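Local structure of activating signal cointegrator 1 complex subunit 2 (Homo sapiens, 6YXQ) at residues 128-131 / 132-136; 178-181 / 182-185; 80-83 / 84-87. The protein binds polyubiquitinated proteins to recruit ASCC3 and ALKBH3 to sites of DNA damage, and also takes part in the rescue of stalled ribosomes. All blocks are in the same frame, centred on the assembly; numbering follows the deposited sequence.

Contact 1. Residues 128-131 / 132-136; sequences FLTF and LRMST
The selenomethionine M134 curls its end over the ring of F131, three residues earlier on the same helix. Its CB lies beside the carbonyl oxygen of T130, and CG comes closer, 3.5 Å from T130 O. From there the chain runs extended to SE, then bends sharply (chi3 -81°), turning CE over one face of the phenyl ring. This is a CH-pi contact: CE sits 3.9 Å from the F131 ring centroid, displaced toward the rim beside CD1 and CE1. The same methyl meets T130 CG2 at 3.9 Å. The methionine that selenomethionine replaces suits this place, because its flexible, apolar chain can bend to lay a methyl on the ring. Residues three and four apart lie on the same side of an alpha-helix, so M134 reaches both F131 and T130 in the last turns of helix 114-135, where M134 N bonds T130 O (3.0 Å). On a different side, F128 CE2 meets L132 CD1 at 4.1 Å, and these two apolar residues also face ASCC3, whose F173 meets the F128 ring and whose L171 packs on L132. R133 reaches away, extended, to a salt bridge with E139 and a cation-pi contact with F81. At the helix end, L132 O takes bonds from T136 N and from two hydroxyls, S135 OG and T136 OG1, each at 2.7 Å; T136 OG1 approaches from above the carbonyl plane.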
loop_
_atom_site.group_PDB
_atom_site.type_symbol
_atom_site.label_atom_id
_atom_site.label_comp_id
_atom_site.label_asym_id
_atom_site.label_seq_id
_atom_site.Cartn_x
_atom_site.Cartn_y
_atom_site.Cartn_z
ATOM N N PHE B 128 2.075 -5.580 -2.200
ATOM C CA PHE B 128 0.893 -6.428 -2.096
ATOM C C PHE B 128 1.274 -7.897 -1.958
ATOM O O PHE B 128 0.672 -8.628 -1.161
ATOM C CB PHE B 128 -0.023 -6.237 -3.298
ATOM C CG PHE B 128 -1.227 -7.120 -3.266
ATOM C CD1 PHE B 128 -2.269 -6.852 -2.397
ATOM C CD2 PHE B 128 -1.313 -8.235 -4.084
ATOM C CE1 PHE B 128 -3.386 -7.675 -2.356
ATOM C CE2 PHE B 128 -2.427 -9.061 -4.047
ATOM C CZ PHE B 128 -3.463 -8.780 -3.182
ATOM N N LEU B 129 2.278 -8.350 -2.718
ATOM C CA LEU B 129 2.638 -9.767 -2.654
ATOM C C LEU B 129 3.269 -10.125 -1.312
ATOM O O LEU B 129 3.020 -11.211 -0.773
ATOM C CB LEU B 129 3.571 -10.136 -3.806
ATOM C CG LEU B 129 2.981 -9.920 -5.198
ATOM C CD1 LEU B 129 4.069 -9.549 -6.171
ATOM C CD2 LEU B 129 2.221 -11.146 -5.673
ATOM N N THR B 130 4.085 -9.225 -0.759
ATOM C CA THR B 130 4.636 -9.442 0.577
ATOM C C THR B 130 3.526 -9.590 1.614
ATOM O O THR B 130 3.547 -10.503 2.457
ATOM C CB THR B 130 5.557 -8.283 0.944
ATOM O OG1 THR B 130 6.528 -8.107 -0.092
ATOM C CG2 THR B 130 6.255 -8.553 2.262
ATOM N N PHE B 131 2.541 -8.694 1.570
ATOM C CA PHE B 131 1.471 -8.794 2.553
ATOM C C PHE B 131 0.630 -10.046 2.339
ATOM O O PHE B 131 0.149 -10.632 3.314
ATOM C CB PHE B 131 0.626 -7.522 2.545
ATOM C CG PHE B 131 1.198 -6.449 3.412
ATOM C CD1 PHE B 131 1.058 -6.514 4.791
ATOM C CD2 PHE B 131 1.943 -5.415 2.865
ATOM C CE1 PHE B 131 1.617 -5.543 5.609
ATOM C CE2 PHE B 131 2.510 -4.439 3.680
ATOM C CZ PHE B 131 2.345 -4.502 5.052
ATOM N N LEU B 132 0.475 -10.491 1.091
ATOM C CA LEU B 132 -0.167 -11.781 0.843
ATOM C C LEU B 132 0.602 -12.914 1.512
ATOM O O LEU B 132 0.011 -13.793 2.158
ATOM C CB LEU B 132 -0.267 -12.036 -0.657
ATOM C CG LEU B 132 -1.461 -12.855 -1.146
ATOM C CD1 LEU B 132 -1.459 -12.828 -2.648
ATOM C CD2 LEU B 132 -1.443 -14.289 -0.647
ATOM N N ARG B 133 1.923 -12.929 1.330
ATOM C CA ARG B 133 2.725 -13.989 1.928
ATOM C C ARG B 133 2.539 -14.030 3.435
ATOM O O ARG B 133 2.395 -15.110 4.020
ATOM C CB ARG B 133 4.202 -13.813 1.583
ATOM C CG ARG B 133 4.960 -15.120 1.629
ATOM C CD ARG B 133 6.333 -15.016 1.009
ATOM N NE ARG B 133 6.967 -16.327 0.958
ATOM C CZ ARG B 133 8.245 -16.529 0.665
ATOM N NH1 ARG B 133 9.034 -15.497 0.393
ATOM N NH2 ARG B 133 8.732 -17.761 0.643
HETATM N N MSE B 134 2.521 -12.866 4.075
HETATM C CA MSE B 134 2.393 -12.843 5.531
HETATM C C MSE B 134 0.974 -13.126 6.018
HETATM O O MSE B 134 0.779 -13.607 7.132
HETATM C CB MSE B 134 2.864 -11.510 6.083
HETATM C CG MSE B 134 4.309 -11.210 5.793
HETATM SE SE MSE B 134 4.874 -9.605 6.738
HETATM C CE MSE B 134 4.182 -8.250 5.562
ATOM N N SER B 135 -0.020 -12.822 5.185
ATOM C CA SER B 135 -1.394 -13.160 5.538
ATOM C C SER B 135 -1.652 -14.653 5.411
ATOM O O SER B 135 -2.513 -15.191 6.115
ATOM C CB SER B 135 -2.364 -12.379 4.658
ATOM O OG SER B 135 -2.178 -12.733 3.301
ATOM N N THR B 136 -0.930 -15.335 4.522
ATOM C CA THR B 136 -1.107 -16.776 4.361
ATOM C C THR B 136 -0.347 -17.534 5.443
ATOM O O THR B 136 0.846 -17.294 5.657
ATOM C CB THR B 136 -0.626 -17.238 2.985
ATOM O OG1 THR B 136 -0.957 -16.256 1.992
ATOM C CG2 THR B 136 -1.269 -18.578 2.621
#

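Contact 2. Residues 178-181 / 182-185; sequences PLLQ and KMIG
The backbone bonds I184 N to L180 O (2.9 Å, almost straight at 177°) and M183 N to L179 O tie the two halves together, while K182 N to P178 O, 3.4 Å, is weak. This is regular alpha-helix, the first turns of helix 177-190 in a largely helical fold, and the side chains pair in i/i+3 and i/i+4 fashion along its apolar, mostly buried side. L180 is central to the pairing. Its CG stands anti to the backbone N (chi1 179°), which carries the branched end forward along the helix toward M183 and I184. The selenomethionine M183 crosses it at a slant, bent at both its second and third torsions, and brings CE to within 3.6 Å of L180 CD1. Its SE lies more loosely, 4.4 Å from L179 CG. L179 and M183 suit the side that meets helix 114-135, where both touch L132; L179 also meets L171 of the ASCC3 chain, and L180 touches C169 of helix 162-172. P178, Q181 and K182 are exposed; proline, which has no N-H to give, fits the first turn, where a helix N-H has no carbonyl of a preceding turn to bond. I184 lies alongside L180, the two pointing the same way and both touching I266 of helix 243-266, with I184 CG1 3.9 Å from L180 CG and the two CD1 methyls 4.1 Å apart.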
loop_
_atom_site.group_PDB
_atom_site.type_symbol
_atom_site.label_atom_id
_atom_site.label_comp_id
_atom_site.label_asym_id
_atom_site.label_seq_id
_atom_site.Cartn_x
_atom_site.Cartn_y
_atom_site.Cartn_z
ATOM N N PRO B 178 -11.108 -9.937 -4.265
ATOM C CA PRO B 178 -11.320 -11.316 -3.757
ATOM C C PRO B 178 -10.127 -11.894 -3.027
ATOM O O PRO B 178 -10.313 -12.678 -2.094
ATOM C CB PRO B 178 -11.626 -12.092 -5.044
ATOM C CG PRO B 178 -12.042 -11.064 -6.029
ATOM C CD PRO B 178 -11.267 -9.863 -5.731
ATOM N N LEU B 179 -8.907 -11.543 -3.442
ATOM C CA LEU B 179 -7.718 -12.022 -2.747
ATOM C C LEU B 179 -7.550 -11.319 -1.405
ATOM O O LEU B 179 -7.274 -11.964 -0.382
ATOM C CB LEU B 179 -6.491 -11.798 -3.629
ATOM C CG LEU B 179 -5.213 -12.618 -3.411
ATOM C CD1 LEU B 179 -5.525 -14.030 -2.934
ATOM C CD2 LEU B 179 -4.405 -12.659 -4.699
ATOM N N LEU B 180 -7.723 -9.995 -1.389
ATOM C CA LEU B 180 -7.540 -9.256 -0.148
ATOM C C LEU B 180 -8.630 -9.585 0.859
ATOM O O LEU B 180 -8.372 -9.586 2.069
ATOM C CB LEU B 180 -7.472 -7.758 -0.439
ATOM C CG LEU B 180 -7.302 -6.826 0.757
ATOM C CD1 LEU B 180 -5.861 -6.731 1.233
ATOM C CD2 LEU B 180 -7.802 -5.468 0.353
ATOM N N GLN B 181 -9.844 -9.877 0.386
ATOM C CA GLN B 181 -10.856 -10.444 1.269
ATOM C C GLN B 181 -10.300 -11.655 2.004
ATOM O O GLN B 181 -10.364 -11.732 3.237
ATOM C CB GLN B 181 -12.105 -10.831 0.473
ATOM C CG GLN B 181 -12.752 -9.676 -0.264
ATOM C CD GLN B 181 -14.193 -9.956 -0.637
ATOM O OE1 GLN B 181 -15.014 -10.299 0.218
ATOM N NE2 GLN B 181 -14.510 -9.809 -1.919
ATOM N N LYS B 182 -9.743 -12.609 1.248
ATOM C CA LYS B 182 -9.186 -13.817 1.846
ATOM C C LYS B 182 -8.126 -13.468 2.875
ATOM O O LYS B 182 -8.153 -13.973 4.003
ATOM C CB LYS B 182 -8.606 -14.725 0.759
ATOM C CG LYS B 182 -8.093 -16.068 1.270
ATOM C CD LYS B 182 -6.895 -16.567 0.461
ATOM C CE LYS B 182 -5.744 -17.016 1.359
ATOM N NZ LYS B 182 -4.471 -17.194 0.596
HETATM N N MSE B 183 -7.201 -12.585 2.516
HETATM C CA MSE B 183 -6.156 -12.178 3.451
HETATM C C MSE B 183 -6.682 -11.616 4.766
HETATM O O MSE B 183 -6.311 -12.089 5.851
HETATM C CB MSE B 183 -5.237 -11.137 2.817
HETATM C CG MSE B 183 -4.418 -11.656 1.668
HETATM SE SE MSE B 183 -4.230 -10.350 0.261
HETATM C CE MSE B 183 -3.116 -9.041 1.125
ATOM N N ILE B 184 -7.517 -10.581 4.661
ATOM C CA ILE B 184 -7.998 -9.894 5.855
ATOM C C ILE B 184 -8.831 -10.843 6.704
ATOM O O ILE B 184 -8.671 -10.913 7.931
ATOM C CB ILE B 184 -8.787 -8.630 5.477
ATOM C CG1 ILE B 184 -7.975 -7.749 4.529
ATOM C CG2 ILE B 184 -9.132 -7.843 6.719
ATOM C CD1 ILE B 184 -6.806 -7.036 5.189
ATOM N N GLY B 185 -9.732 -11.588 6.061
ATOM C CA GLY B 185 -10.519 -12.563 6.791
ATOM C C GLY B 185 -9.655 -13.592 7.484
ATOM O O GLY B 185 -9.949 -14.006 8.605
#

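Contact 3. Residues 80-83 / 84-87; sequences KFWC and QVIF
V85 sends its two methyls to different aromatic side chains of the preceding turn, CG1 to F81 and CG2 to W82. CG1 lies over one face of the F81 ring, 3.7 Å from its centroid and nearest CE1, in a CH-pi contact. CG2 meets the indole at its six-membered side, 3.4 Å from W82 CE3, coming in obliquely. A compact beta-branched valine suits the place because it can offer one methyl to each ring. F81 is placed for this by its first torsion: CG is anti to the backbone N (chi1 161°), which swings the ring forward along the helix to its partner four residues on. Replacing F81 by an alanine would probably open a gap beside V85 CG1 and leave R133, which makes a cation-pi contact with this ring, without that aromatic partner. W82 also has I86 CG1 at its edge, 4.2 Å from CE3.

C83 meets the next turn chiefly through its backbone. Its carbonyl accepts F87 N at 3.0 Å and lies near the plane of the F87 ring at its edge, close to CD2, while its small side chain touches L31 and Q35 in loop regions. Q84 is held by its backbone N to K80 O, 2.9 Å. Its amide end leads away, and OE1 accepts a hydrogen bond from A37 N, which gives this polar residue a use in a buried place.

The pairs between residues 80-83 and 84-87 all lie within helix 78-87, which packs against loops carrying L31, P33 and Q35 and against three other helices. F81 and Q84 rest on helix 53-75, F81 and W82 touch M134 of helix 114-135, and W82 and I86 pack against helix 147-156.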
loop_
_atom_site.group_PDB
_atom_site.type_symbol
_atom_site.label_atom_id
_atom_site.label_comp_id
_atom_site.label_asym_id
_atom_site.label_seq_id
_atom_site.Cartn_x
_atom_site.Cartn_y
_atom_site.Cartn_z
ATOM N N LYS B 80 13.279 -18.783 5.635
ATOM C CA LYS B 80 14.123 -17.604 5.787
ATOM C C LYS B 80 13.352 -16.304 5.593
ATOM O O LYS B 80 13.689 -15.293 6.224
ATOM C CB LYS B 80 15.315 -17.687 4.826
ATOM C CG LYS B 80 16.052 -19.029 4.905
ATOM C CD LYS B 80 17.069 -19.223 3.780
ATOM C CE LYS B 80 17.055 -20.657 3.225
ATOM N NZ LYS B 80 17.480 -21.729 4.167
ATOM N N PHE B 81 12.312 -16.309 4.753
ATOM C CA PHE B 81 11.469 -15.123 4.609
ATOM C C PHE B 81 10.763 -14.798 5.916
ATOM O O PHE B 81 10.701 -13.635 6.333
ATOM C CB PHE B 81 10.439 -15.327 3.495
ATOM C CG PHE B 81 9.262 -14.386 3.569
ATOM C CD1 PHE B 81 9.359 -13.092 3.079
ATOM C CD2 PHE B 81 8.056 -14.796 4.119
ATOM C CE1 PHE B 81 8.277 -12.223 3.140
ATOM C CE2 PHE B 81 6.974 -13.930 4.187
ATOM C CZ PHE B 81 7.084 -12.643 3.693
ATOM N N TRP B 82 10.213 -15.820 6.571
ATOM C CA TRP B 82 9.509 -15.591 7.825
ATOM C C TRP B 82 10.471 -15.169 8.928
ATOM O O TRP B 82 10.142 -14.296 9.743
ATOM C CB TRP B 82 8.726 -16.842 8.216
ATOM C CG TRP B 82 7.345 -16.861 7.639
ATOM C CD1 TRP B 82 6.885 -17.661 6.632
ATOM C CD2 TRP B 82 6.245 -16.033 8.030
ATOM N NE1 TRP B 82 5.564 -17.384 6.377
ATOM C CE2 TRP B 82 5.147 -16.388 7.222
ATOM C CE3 TRP B 82 6.079 -15.029 8.992
ATOM C CZ2 TRP B 82 3.901 -15.772 7.343
ATOM C CZ3 TRP B 82 4.842 -14.418 9.111
ATOM C CH2 TRP B 82 3.771 -14.791 8.291
ATOM N N CYS B 83 11.666 -15.767 8.967
ATOM C CA CYS B 83 12.698 -15.294 9.885
ATOM C C CYS B 83 12.959 -13.810 9.681
ATOM O O CYS B 83 12.989 -13.029 10.644
ATOM C CB CYS B 83 13.991 -16.085 9.687
ATOM S SG CYS B 83 13.971 -17.754 10.337
ATOM N N GLN B 84 13.151 -13.405 8.425
ATOM C CA GLN B 84 13.439 -12.007 8.135
ATOM C C GLN B 84 12.307 -11.106 8.613
ATOM O O GLN B 84 12.545 -10.121 9.321
ATOM C CB GLN B 84 13.694 -11.828 6.637
ATOM C CG GLN B 84 14.339 -10.502 6.265
ATOM C CD GLN B 84 15.800 -10.423 6.662
ATOM O OE1 GLN B 84 16.440 -11.440 6.924
ATOM N NE2 GLN B 84 16.335 -9.210 6.705
ATOM N N VAL B 85 11.058 -11.451 8.271
ATOM C CA VAL B 85 9.936 -10.567 8.596
ATOM C C VAL B 85 9.726 -10.482 10.101
ATOM O O VAL B 85 9.324 -9.436 10.631
ATOM C CB VAL B 85 8.644 -11.004 7.874
ATOM C CG1 VAL B 85 8.886 -11.158 6.390
ATOM C CG2 VAL B 85 8.072 -12.269 8.472
ATOM N N ILE B 86 9.998 -11.569 10.821
ATOM C CA ILE B 86 9.763 -11.538 12.255
ATOM C C ILE B 86 10.865 -10.766 12.967
ATOM O O ILE B 86 10.591 -9.989 13.888
ATOM C CB ILE B 86 9.618 -12.973 12.789
ATOM C CG1 ILE B 86 8.333 -13.604 12.250
ATOM C CG2 ILE B 86 9.630 -12.988 14.308
ATOM C CD1 ILE B 86 8.099 -15.007 12.739
ATOM N N PHE B 87 12.122 -10.930 12.542
ATOM C CA PHE B 87 13.233 -10.470 13.364
ATOM C C PHE B 87 13.890 -9.186 12.879
ATOM O O PHE B 87 14.634 -8.572 13.653
ATOM C CB PHE B 87 14.289 -11.578 13.481
ATOM C CG PHE B 87 13.827 -12.753 14.294
ATOM C CD1 PHE B 87 13.795 -12.683 15.678
ATOM C CD2 PHE B 87 13.399 -13.915 13.678
ATOM C CE1 PHE B 87 13.359 -13.751 16.426
ATOM C CE2 PHE B 87 12.962 -14.986 14.425
ATOM C CZ PHE B 87 12.942 -14.904 15.799
#

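Along the chain, contact 3 comes first, on helix 78-87, followed by contact 1 on helix 114-135 and contact 2 on helix 177-190. Contact 1 lies between the others in space too, its centre about 10 Å from that of contact 2 and about 13 Å from that of contact 3, and touches both. Contacts 2 and 3, about 22 Å apart between centres, do not meet. Helix 114-135 thus presents different sides to two flanking helices. ASCC3 packs against at least part of the surface where helices 114-135 and 177-190 meet, but touches neither segment of contact 3. This chain is the N-terminal part of ASCC2; ubiquitin binding belongs to the CUE domain of the whole protein.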